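PDB 5JM6: aminopeptidase-like protein from Chaetomium thermophilum, which probably acts as a zinc-dependent aminopeptidase of the M18 family, assembling into dodecamers and associated with the Cvt pathway of selective autophagy. Local coordinates for residues 68-73 with 192-197; 108-113 with 345-350; 139-144 with 280-285; 159-164 with 335-340. All coordinates share one frame; numbering follows the deposited sequence.

Overall arrangement
Interactions 1 and 3 meet at the antiparallel sheet, 13 Å apart between centres: interaction 1 sets helix 68-81 against its edge strand 190-196, while interaction 3 pairs the neighbouring strands 139-141 and 277-286. Interaction 2 belongs to the mixed sheet, where strand 111-117 neighbours strand 330-336, and its centre lies 12 Å from that of interaction 4. Interaction 4 spans the two sheets, joining the end of strand 153-160 to the loop after strand 330-336. Along the chain the first segments come in numerical order, and the partners of interactions 1, 3, 4 and 2 follow, which nests interactions 3 and 4 inside the loop closed by interaction 2. Only interaction 4 holds a zinc ligand, E340.

Interaction 1: residues 68-73 with 192-197; sequences VFHVVD and VKLVKV
F69, H70 and D73, near the start of helix 68-81, pack on L194 in a helix-on-strand contact at the edge of the antiparallel sheet, where H70 also meets K196. The axes of helix 68-73 and strand 192-196 pass 9.4 Å apart, and their directions differ by 112°, so the helix runs across the strand and meets it through a few side chains. L194 fills the middle of the contact. Its CD2 touches F69 CB at 3.7 Å, while CD1 reaches D73 CB, also at 3.7 Å, one helical turn further on. A branched leucine suits this place because its two methyls can serve both turns at once. L194 CD1 also lies over one face of the H70 imidazole, 4.0 Å from H70 CD2 and offset toward the rim. With CG of H70 anti to the carbonyl carbon (chi1 -72°), the ring is carried out to the strand, where CE1 comes within 3.6 Å of V195 O, which sits in plane at its edge. K196 CE approaches NE2 at 3.6 Å, obliquely to the ring. The other ring nitrogen, ND1, is hydrogen-bonded to T67 OG1, which helps fix the ring's rotation. Cut back to an alanine, H70 would lose its ring, and T67 OG1 would probably be left without its partner, with a gap beside L194 CD1 and K196 CE. Between these two segments the chemistry is therefore mainly apolar and van der Waals, while H70 ND1 turns to T67 and the K196 ammonium, in a weak hydrogen bond, to H64 O, both on the chain leading into the helix.

Interaction 2: residues 108-113 with 345-350; sequences NGSSII and LRQGAR
S111 donates its hydroxyl proton to Q347 O, joining a classic beta bulge to a type I turn. In the bulge, at the start of strand 111-117, S110 and S111 both face R107 of strand 102-107; the turn runs from L345 to G348. The S111 OG to Q347 O bond is 2.8 Å long and uses a lone pair in the carbonyl plane. A serine suits the site, being short enough to stay at the strand while still gripping the turn. Beside it, the side chain of Q347, bent at chi2 (91°), lays its amide against that of N108, the two planes stacked only 27° apart; NE2 of Q347 lies 3.4 Å from CB of N108. R346 NH1 approaches the same CB at 3.5 Å, obliquely to its guanidinium plane.

Further out, R107 NH1 is hydrogen-bonded to R346 O, and S111 OG also receives a weak bond from D337 N. A second subunit holds the outer side: its K473 NZ is hydrogen-bonded to N108 OD1, and its G471 O accepts from R346 NE. The N108 amide is fixed from its other end as well, since ND2 donates to S110 OG at 2.6 Å, the oxygen lying 10° out of the amide plane.

Interaction 3: residues 139-144 with 280-285; sequences ARLKPT and WELELF
L141 leans across L282 on the neighbouring strand, and its side chain can be followed outward. CB lies 3.6 Å from L282 O, and CG stays near the same oxygen. The chain then forks: CD1 remains beside L282 O at 3.6 Å and reaches toward L284 CD2 at 4.2 Å, whereas CD2 turns to L282 CB at 3.8 Å and to the indole NE1 of W280 at 3.9 Å, oblique to the ring. L261 of helix 259-268 also packs on L141 and W280, so a branched apolar side chain suits this junction of strand and helix. With only the methyl of an alanine at L141, L282 CB and the indole NE1 are likely to lose their cover, and the indole to be less firmly held.

The backbones form an antiparallel beta ladder, strand 139-141 against strand 277-286. L141 N donates to L282 O at 2.9 Å, nearly straight at 172°, and L284 N donates to A139 O at 2.9 Å; between these bonds R140 and E283 make a non-hydrogen-bonded pair. Their side chains run side by side in the same direction, and R140 NH2 comes 3.3 Å from E283 OE1. The oxygen sits over one face of the guanidinium, with the two planes 79° apart, making this a salt bridge of charges with no N-H aimed at the carboxylate. R140 also makes a cation-pi contact with Y161, and E281 OE2 turns to R179 and to S430 of a second subunit.

Interaction 4: residues 159-164 with 335-340; sequences AQYAGA and LFDDEE. With ZN (zinc ion), chain G.
A162 and E340 bring their backbones nearest, with CA atoms 6.0 Å apart, where the loop after strand 153-160 meets the loop leaving strand 330-336. This second loop carries part of the dinuclear zinc centre of the M18 aminopeptidase fold. A162 CB touches E340 CB at 4.3 Å; a small methyl suits a place so close to a metal ligand. Y161 reaches further, its OH lying 3.5 Å from D338 CA and likewise 3.5 Å from D338 OD1, with the two side chains crossing at about a right angle. The strongest polar partner of Y161 OH is D135 OD2, and since D135 OD1 is hydrogen-bonded to E339 N, this aspartate ties both loops together. D338 takes a positive phi (71°), a left-handed backbone conformation less common outside glycine and asparagine, just ahead of the two glutamates.

E340 points CG anti to its carbonyl carbon, and a bend at chi2 (-90°) swings the carboxylate to the zinc ion. D306 and H485 complete that site, D306 also serving the second zinc ion. E340 grips the metal with both oxygens, OE2 at 1.9 Å and OE1 at 2.4 Å from the zinc ion.

Interaction 1: residues 68-73 with 192-197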
# COMPACT_ATOMS: atom_id res chain seq x y z
N VAL A 68 17.96 40.05 -19.61
CA VAL A 68 18.84 39.75 -20.72
C VAL A 68 18.99 40.97 -21.63
O VAL A 68 20.04 41.16 -22.24
CB VAL A 68 18.33 38.51 -21.51
CG1 VAL A 68 17.04 38.82 -22.26
CG2 VAL A 68 19.40 37.99 -22.44
N PHE A 69 17.97 41.81 -21.69
CA PHE A 69 18.02 43.02 -22.52
C PHE A 69 18.94 44.08 -21.93
O PHE A 69 19.54 44.86 -22.67
CB PHE A 69 16.62 43.60 -22.71
CG PHE A 69 15.65 42.62 -23.30
CD1 PHE A 69 15.78 42.20 -24.61
CD2 PHE A 69 14.62 42.12 -22.53
CE1 PHE A 69 14.89 41.30 -25.15
CE2 PHE A 69 13.72 41.22 -23.07
CZ PHE A 69 13.86 40.81 -24.38
N HIS A 70 19.05 44.11 -20.61
CA HIS A 70 19.99 45.02 -19.98
C HIS A 70 21.42 44.56 -20.23
O HIS A 70 22.33 45.37 -20.41
CB HIS A 70 19.72 45.15 -18.48
CG HIS A 70 18.49 45.93 -18.16
ND1 HIS A 70 17.23 45.37 -18.17
CD2 HIS A 70 18.32 47.23 -17.83
CE1 HIS A 70 16.34 46.29 -17.86
NE2 HIS A 70 16.97 47.43 -17.64
N VAL A 71 21.62 43.25 -20.25
CA VAL A 71 22.96 42.69 -20.42
C VAL A 71 23.55 43.04 -21.78
O VAL A 71 24.70 43.45 -21.88
CB VAL A 71 22.96 41.17 -20.22
CG1 VAL A 71 24.33 40.59 -20.54
CG2 VAL A 71 22.56 40.84 -18.80
N VAL A 72 22.76 42.88 -22.84
CA VAL A 72 23.24 43.22 -24.17
C VAL A 72 23.49 44.73 -24.28
O VAL A 72 24.47 45.16 -24.89
CB VAL A 72 22.25 42.77 -25.26
CG1 VAL A 72 22.50 43.49 -26.58
CG2 VAL A 72 22.36 41.27 -25.46
N ASP A 73 22.62 45.52 -23.66
CA ASP A 73 22.80 46.97 -23.65
C ASP A 73 24.08 47.36 -22.90
O ASP A 73 24.77 48.30 -23.28
CB ASP A 73 21.59 47.66 -23.04
CG ASP A 73 21.68 49.17 -23.11
OD1 ASP A 73 21.62 49.72 -24.23
OD2 ASP A 73 21.81 49.81 -22.04
N VAL A 192 12.05 50.32 -29.37
CA VAL A 192 12.17 49.52 -28.15
C VAL A 192 12.93 50.31 -27.09
O VAL A 192 13.97 50.89 -27.37
CB VAL A 192 12.91 48.19 -28.42
CG1 VAL A 192 12.97 47.35 -27.15
CG2 VAL A 192 12.24 47.41 -29.54
N LYS A 193 12.39 50.33 -25.87
CA LYS A 193 13.04 51.04 -24.77
C LYS A 193 13.18 50.14 -23.54
O LYS A 193 12.36 49.25 -23.33
CB LYS A 193 12.26 52.31 -24.40
CG LYS A 193 11.69 53.07 -25.60
CD LYS A 193 12.78 53.72 -26.45
CE LYS A 193 13.28 55.01 -25.84
NZ LYS A 193 12.16 55.89 -25.42
N LEU A 194 14.22 50.37 -22.75
CA LEU A 194 14.45 49.60 -21.53
C LEU A 194 13.83 50.30 -20.33
O LEU A 194 13.78 51.53 -20.26
CB LEU A 194 15.94 49.39 -21.29
CG LEU A 194 16.79 48.60 -22.29
CD1 LEU A 194 18.18 48.37 -21.71
CD2 LEU A 194 16.13 47.28 -22.67
N VAL A 195 13.34 49.50 -19.38
CA VAL A 195 12.68 50.05 -18.20
C VAL A 195 13.02 49.21 -16.97
O VAL A 195 13.33 48.02 -17.07
CB VAL A 195 11.15 50.11 -18.39
CG1 VAL A 195 10.53 48.74 -18.25
CG2 VAL A 195 10.53 51.09 -17.41
N LYS A 196 13.05 49.86 -15.81
CA LYS A 196 13.29 49.17 -14.56
C LYS A 196 12.64 49.94 -13.41
O LYS A 196 12.77 51.16 -13.34
CB LYS A 196 14.79 49.04 -14.33
CG LYS A 196 15.24 47.89 -13.48
CD LYS A 196 16.69 48.08 -13.09
CE LYS A 196 17.50 48.66 -14.25
NZ LYS A 196 18.66 49.45 -13.75
N VAL A 197 12.01 49.24 -12.47
CA VAL A 197 11.50 49.92 -11.29
C VAL A 197 12.51 49.71 -10.16
O VAL A 197 12.99 48.60 -9.95
CB VAL A 197 10.09 49.43 -10.89
CG1 VAL A 197 9.65 50.08 -9.59
CG2 VAL A 197 9.09 49.75 -12.00

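Interaction 2: residues 108-113 with 345-350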
# COMPACT_ATOMS: atom_id res chain seq x y z
N ASN A 108 17.89 40.54 -31.85
CA ASN A 108 16.75 40.73 -30.95
C ASN A 108 17.11 41.51 -29.68
O ASN A 108 16.34 41.56 -28.72
CB ASN A 108 16.15 39.35 -30.62
CG ASN A 108 14.98 39.41 -29.65
OD1 ASN A 108 13.90 39.89 -29.99
ND2 ASN A 108 15.19 38.91 -28.43
N GLY A 109 18.26 42.18 -29.69
CA GLY A 109 18.69 42.94 -28.53
C GLY A 109 18.98 42.07 -27.32
O GLY A 109 19.25 42.58 -26.24
N SER A 110 18.77 40.76 -27.46
CA SER A 110 19.14 39.78 -26.44
C SER A 110 20.32 38.84 -26.75
O SER A 110 20.70 38.03 -25.91
CB SER A 110 17.91 38.94 -26.10
OG SER A 110 17.43 38.27 -27.25
N SER A 111 20.87 38.93 -27.96
CA SER A 111 22.02 38.09 -28.34
C SER A 111 23.09 38.96 -28.96
O SER A 111 22.80 39.85 -29.75
CB SER A 111 21.61 36.99 -29.32
OG SER A 111 21.26 35.80 -28.64
N ILE A 112 24.35 38.70 -28.61
CA ILE A 112 25.43 39.52 -29.12
C ILE A 112 26.70 38.72 -29.36
O ILE A 112 27.06 37.83 -28.58
CB ILE A 112 25.72 40.70 -28.16
CG1 ILE A 112 26.80 41.63 -28.74
CG2 ILE A 112 26.11 40.21 -26.77
CD1 ILE A 112 27.02 42.87 -27.93
N ILE A 113 27.36 39.02 -30.48
CA ILE A 113 28.63 38.41 -30.84
C ILE A 113 29.66 39.51 -31.09
O ILE A 113 29.48 40.34 -31.97
CB ILE A 113 28.51 37.54 -32.10
CG1 ILE A 113 27.57 36.36 -31.84
CG2 ILE A 113 29.87 37.06 -32.57
CD1 ILE A 113 27.21 35.60 -33.10
N LEU A 345 16.04 28.86 -30.72
CA LEU A 345 15.21 29.67 -31.58
C LEU A 345 16.18 30.76 -32.04
O LEU A 345 17.38 30.65 -31.77
CB LEU A 345 13.94 30.16 -30.89
CG LEU A 345 12.73 29.42 -30.35
CD1 LEU A 345 11.97 30.51 -29.70
CD2 LEU A 345 11.86 28.84 -31.42
N ARG A 346 15.69 31.78 -32.73
CA ARG A 346 16.52 32.67 -33.54
C ARG A 346 17.82 33.14 -32.86
O ARG A 346 18.88 33.18 -33.50
CB ARG A 346 15.68 33.89 -33.95
CG ARG A 346 16.38 34.94 -34.78
CD ARG A 346 15.49 36.16 -34.91
NE ARG A 346 16.10 37.25 -35.66
CZ ARG A 346 16.13 38.51 -35.24
NH1 ARG A 346 15.59 38.84 -34.07
NH2 ARG A 346 16.70 39.45 -35.99
N GLN A 347 17.74 33.46 -31.58
CA GLN A 347 18.90 33.94 -30.83
C GLN A 347 19.61 32.85 -30.01
O GLN A 347 20.59 33.14 -29.32
CB GLN A 347 18.48 35.08 -29.91
CG GLN A 347 17.63 36.14 -30.60
CD GLN A 347 16.14 35.85 -30.50
OE1 GLN A 347 15.66 35.34 -29.49
NE2 GLN A 347 15.40 36.16 -31.56
N GLY A 348 19.13 31.62 -30.09
CA GLY A 348 19.70 30.51 -29.34
C GLY A 348 20.99 29.96 -29.92
O GLY A 348 21.38 30.32 -31.03
N ALA A 349 21.64 29.06 -29.18
CA ALA A 349 22.98 28.58 -29.53
C ALA A 349 23.00 27.53 -30.65
O ALA A 349 23.97 27.43 -31.38
CB ALA A 349 23.67 28.03 -28.29
N ARG A 350 21.95 26.73 -30.77
CA ARG A 350 21.87 25.81 -31.90
C ARG A 350 21.10 26.46 -33.07
O ARG A 350 20.57 25.78 -33.94
CB ARG A 350 21.31 24.44 -31.48
CG ARG A 350 20.21 24.46 -30.45
CD ARG A 350 19.96 23.10 -29.81
NE ARG A 350 19.98 21.99 -30.77
CZ ARG A 350 19.23 20.91 -30.66
NH1 ARG A 350 18.35 20.82 -29.67
NH2 ARG A 350 19.31 19.94 -31.55
O HOH W 1 17.60 41.70 -35.04

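Interaction 3: residues 139-144 with 280-285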
# COMPACT_ATOMS: atom_id res chain seq x y z
N ALA A 139 10.64 35.07 -14.10
CA ALA A 139 9.19 34.95 -14.25
C ALA A 139 8.62 36.07 -15.12
O ALA A 139 8.58 37.23 -14.71
CB ALA A 139 8.52 34.96 -12.89
N ARG A 140 8.17 35.72 -16.32
CA ARG A 140 7.70 36.72 -17.27
C ARG A 140 6.23 37.05 -17.08
O ARG A 140 5.41 36.18 -16.80
CB ARG A 140 7.95 36.24 -18.70
CG ARG A 140 9.42 36.03 -19.00
CD ARG A 140 9.71 35.91 -20.48
NE ARG A 140 10.82 36.77 -20.85
CZ ARG A 140 12.08 36.37 -20.97
NH1 ARG A 140 12.40 35.10 -20.77
NH2 ARG A 140 13.03 37.24 -21.30
N LEU A 141 5.91 38.34 -17.23
CA LEU A 141 4.53 38.79 -17.20
C LEU A 141 3.73 38.15 -18.33
O LEU A 141 4.20 38.06 -19.46
CB LEU A 141 4.46 40.32 -17.31
CG LEU A 141 4.46 41.15 -16.02
CD1 LEU A 141 5.73 40.92 -15.20
CD2 LEU A 141 4.29 42.62 -16.34
N LYS A 142 2.53 37.71 -18.00
CA LYS A 142 1.61 37.13 -18.98
C LYS A 142 1.22 38.18 -20.02
O LYS A 142 1.33 39.38 -19.74
CB LYS A 142 0.37 36.59 -18.27
CG LYS A 142 0.65 35.47 -17.28
CD LYS A 142 -0.25 34.29 -17.56
CE LYS A 142 -0.10 33.16 -16.56
NZ LYS A 142 -0.56 33.51 -15.19
N PRO A 143 0.80 37.75 -21.21
CA PRO A 143 0.21 38.70 -22.17
C PRO A 143 -0.89 39.55 -21.54
O PRO A 143 -0.90 40.77 -21.74
CB PRO A 143 -0.34 37.79 -23.26
CG PRO A 143 0.66 36.67 -23.30
CD PRO A 143 1.09 36.45 -21.86
N THR A 144 -1.78 38.93 -20.78
CA THR A 144 -2.67 39.69 -19.90
C THR A 144 -2.19 39.46 -18.47
O THR A 144 -2.36 38.38 -17.91
CB THR A 144 -4.14 39.25 -20.03
OG1 THR A 144 -4.59 39.48 -21.37
CG2 THR A 144 -5.02 40.03 -19.07
N TRP A 280 4.97 45.06 -24.17
CA TRP A 280 6.23 45.08 -23.44
C TRP A 280 6.64 43.67 -23.05
O TRP A 280 5.82 42.75 -23.03
CB TRP A 280 6.16 45.98 -22.19
CG TRP A 280 5.12 45.62 -21.15
CD1 TRP A 280 4.76 44.37 -20.74
CD2 TRP A 280 4.39 46.54 -20.33
NE1 TRP A 280 3.82 44.45 -19.74
CE2 TRP A 280 3.58 45.78 -19.47
CE3 TRP A 280 4.33 47.93 -20.25
CZ2 TRP A 280 2.72 46.36 -18.55
CZ3 TRP A 280 3.48 48.51 -19.33
CH2 TRP A 280 2.68 47.72 -18.49
N GLU A 281 7.93 43.49 -22.79
CA GLU A 281 8.43 42.24 -22.28
C GLU A 281 9.02 42.49 -20.90
O GLU A 281 10.12 43.03 -20.78
CB GLU A 281 9.47 41.66 -23.23
CG GLU A 281 9.26 40.20 -23.59
CD GLU A 281 10.09 39.77 -24.78
OE1 GLU A 281 10.76 38.73 -24.69
OE2 GLU A 281 10.06 40.48 -25.81
N LEU A 282 8.30 42.08 -19.87
CA LEU A 282 8.70 42.39 -18.50
C LEU A 282 8.77 41.12 -17.68
O LEU A 282 7.99 40.19 -17.88
CB LEU A 282 7.74 43.39 -17.86
CG LEU A 282 7.58 44.75 -18.54
CD1 LEU A 282 6.52 45.58 -17.85
CD2 LEU A 282 8.90 45.49 -18.57
N GLU A 283 9.72 41.08 -16.75
CA GLU A 283 9.89 39.93 -15.88
C GLU A 283 10.10 40.39 -14.44
O GLU A 283 10.37 41.56 -14.19
CB GLU A 283 11.07 39.07 -16.34
CG GLU A 283 12.37 39.84 -16.46
CD GLU A 283 13.46 39.05 -17.16
OE1 GLU A 283 13.22 38.58 -18.29
OE2 GLU A 283 14.55 38.90 -16.58
N LEU A 284 9.96 39.45 -13.51
CA LEU A 284 10.24 39.73 -12.12
C LEU A 284 11.64 39.25 -11.78
O LEU A 284 12.07 38.18 -12.22
CB LEU A 284 9.21 39.06 -11.21
CG LEU A 284 7.76 39.47 -11.49
CD1 LEU A 284 6.80 38.77 -10.54
CD2 LEU A 284 7.61 40.98 -11.40
N PHE A 285 12.38 40.06 -11.02
CA PHE A 285 13.70 39.67 -10.57
C PHE A 285 13.88 40.09 -9.12
O PHE A 285 13.13 40.92 -8.60
CB PHE A 285 14.79 40.30 -11.44
CG PHE A 285 14.75 41.80 -11.49
CD1 PHE A 285 14.00 42.45 -12.46
CD2 PHE A 285 15.47 42.56 -10.58
CE1 PHE A 285 13.96 43.83 -12.51
CE2 PHE A 285 15.44 43.94 -10.63
CZ PHE A 285 14.68 44.58 -11.59
O HOH W 2 5.35 40.33 -20.63

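Interaction 4: residues 159-164 with 335-340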
# COMPACT_ATOMS: atom_id res chain seq x y z
N ALA A 159 4.21 33.98 -15.64
CA ALA A 159 4.47 32.62 -16.08
C ALA A 159 5.95 32.30 -15.88
O ALA A 159 6.81 33.08 -16.29
CB ALA A 159 4.09 32.45 -17.55
N GLN A 160 6.25 31.17 -15.23
CA GLN A 160 7.65 30.82 -15.04
C GLN A 160 8.25 30.56 -16.42
O GLN A 160 7.77 29.73 -17.19
CB GLN A 160 7.82 29.62 -14.09
CG GLN A 160 7.51 28.23 -14.65
CD GLN A 160 6.03 27.91 -14.70
OE1 GLN A 160 5.19 28.69 -14.24
NE2 GLN A 160 5.69 26.75 -15.26
N TYR A 161 9.30 31.32 -16.73
CA TYR A 161 9.97 31.20 -18.01
C TYR A 161 10.75 29.90 -18.08
O TYR A 161 10.55 29.08 -18.98
CB TYR A 161 10.89 32.40 -18.24
CG TYR A 161 12.14 32.12 -19.06
CD1 TYR A 161 13.41 32.22 -18.50
CD2 TYR A 161 12.05 31.76 -20.40
CE1 TYR A 161 14.55 31.97 -19.25
CE2 TYR A 161 13.18 31.50 -21.15
CZ TYR A 161 14.42 31.61 -20.57
OH TYR A 161 15.54 31.35 -21.33
N ALA A 162 11.63 29.72 -17.12
CA ALA A 162 12.63 28.67 -17.23
C ALA A 162 12.19 27.34 -16.65
O ALA A 162 12.76 26.30 -17.00
CB ALA A 162 13.88 29.13 -16.56
N GLY A 163 11.14 27.36 -15.85
CA GLY A 163 11.01 26.40 -14.76
C GLY A 163 11.52 27.08 -13.50
O GLY A 163 11.96 26.43 -12.56
N ALA A 164 11.46 28.41 -13.51
CA ALA A 164 12.06 29.24 -12.48
C ALA A 164 11.40 29.22 -11.10
O ALA A 164 12.11 29.21 -10.10
CB ALA A 164 12.13 30.68 -12.96
N LEU A 335 27.50 35.57 -26.92
CA LEU A 335 26.57 35.46 -25.80
C LEU A 335 25.15 35.27 -26.33
O LEU A 335 24.63 36.12 -27.05
CB LEU A 335 26.65 36.70 -24.91
CG LEU A 335 28.05 37.02 -24.35
CD1 LEU A 335 28.00 38.20 -23.40
CD2 LEU A 335 28.64 35.79 -23.67
N PHE A 336 24.53 34.17 -25.93
CA PHE A 336 23.26 33.74 -26.49
C PHE A 336 22.13 33.86 -25.48
O PHE A 336 22.35 33.93 -24.28
CB PHE A 336 23.31 32.30 -26.99
CG PHE A 336 24.32 32.06 -28.07
CD1 PHE A 336 24.01 32.34 -29.39
CD2 PHE A 336 25.56 31.53 -27.77
CE1 PHE A 336 24.93 32.11 -30.39
CE2 PHE A 336 26.48 31.30 -28.76
CZ PHE A 336 26.17 31.59 -30.07
N ASP A 337 20.92 33.91 -26.01
CA ASP A 337 19.70 33.91 -25.21
C ASP A 337 19.07 32.52 -25.28
O ASP A 337 19.31 31.77 -26.23
CB ASP A 337 18.74 34.99 -25.72
CG ASP A 337 17.47 35.09 -24.88
OD1 ASP A 337 17.41 34.47 -23.80
OD2 ASP A 337 16.54 35.80 -25.31
N ASP A 338 18.31 32.17 -24.24
CA ASP A 338 17.46 30.97 -24.20
C ASP A 338 18.14 29.60 -24.10
O ASP A 338 17.71 28.66 -24.76
CB ASP A 338 16.56 30.93 -25.45
CG ASP A 338 15.72 32.17 -25.60
OD1 ASP A 338 15.24 32.71 -24.58
OD2 ASP A 338 15.53 32.62 -26.75
N GLU A 339 19.19 29.48 -23.29
CA GLU A 339 19.85 28.18 -23.12
C GLU A 339 19.10 27.26 -22.16
O GLU A 339 19.18 26.03 -22.25
CB GLU A 339 21.29 28.36 -22.66
CG GLU A 339 22.06 27.07 -22.40
CD GLU A 339 21.93 26.58 -20.97
OE1 GLU A 339 21.96 25.35 -20.75
OE2 GLU A 339 21.79 27.43 -20.06
N GLU A 340 18.39 27.88 -21.22
CA GLU A 340 17.59 27.16 -20.25
C GLU A 340 16.35 26.53 -20.92
O GLU A 340 15.65 25.70 -20.33
CB GLU A 340 17.19 28.11 -19.10
CG GLU A 340 18.34 28.94 -18.47
CD GLU A 340 19.02 28.24 -17.30
OE1 GLU A 340 18.35 27.45 -16.62
OE2 GLU A 340 20.21 28.53 -17.03
ZN ZN G . 20.60 27.31 -15.69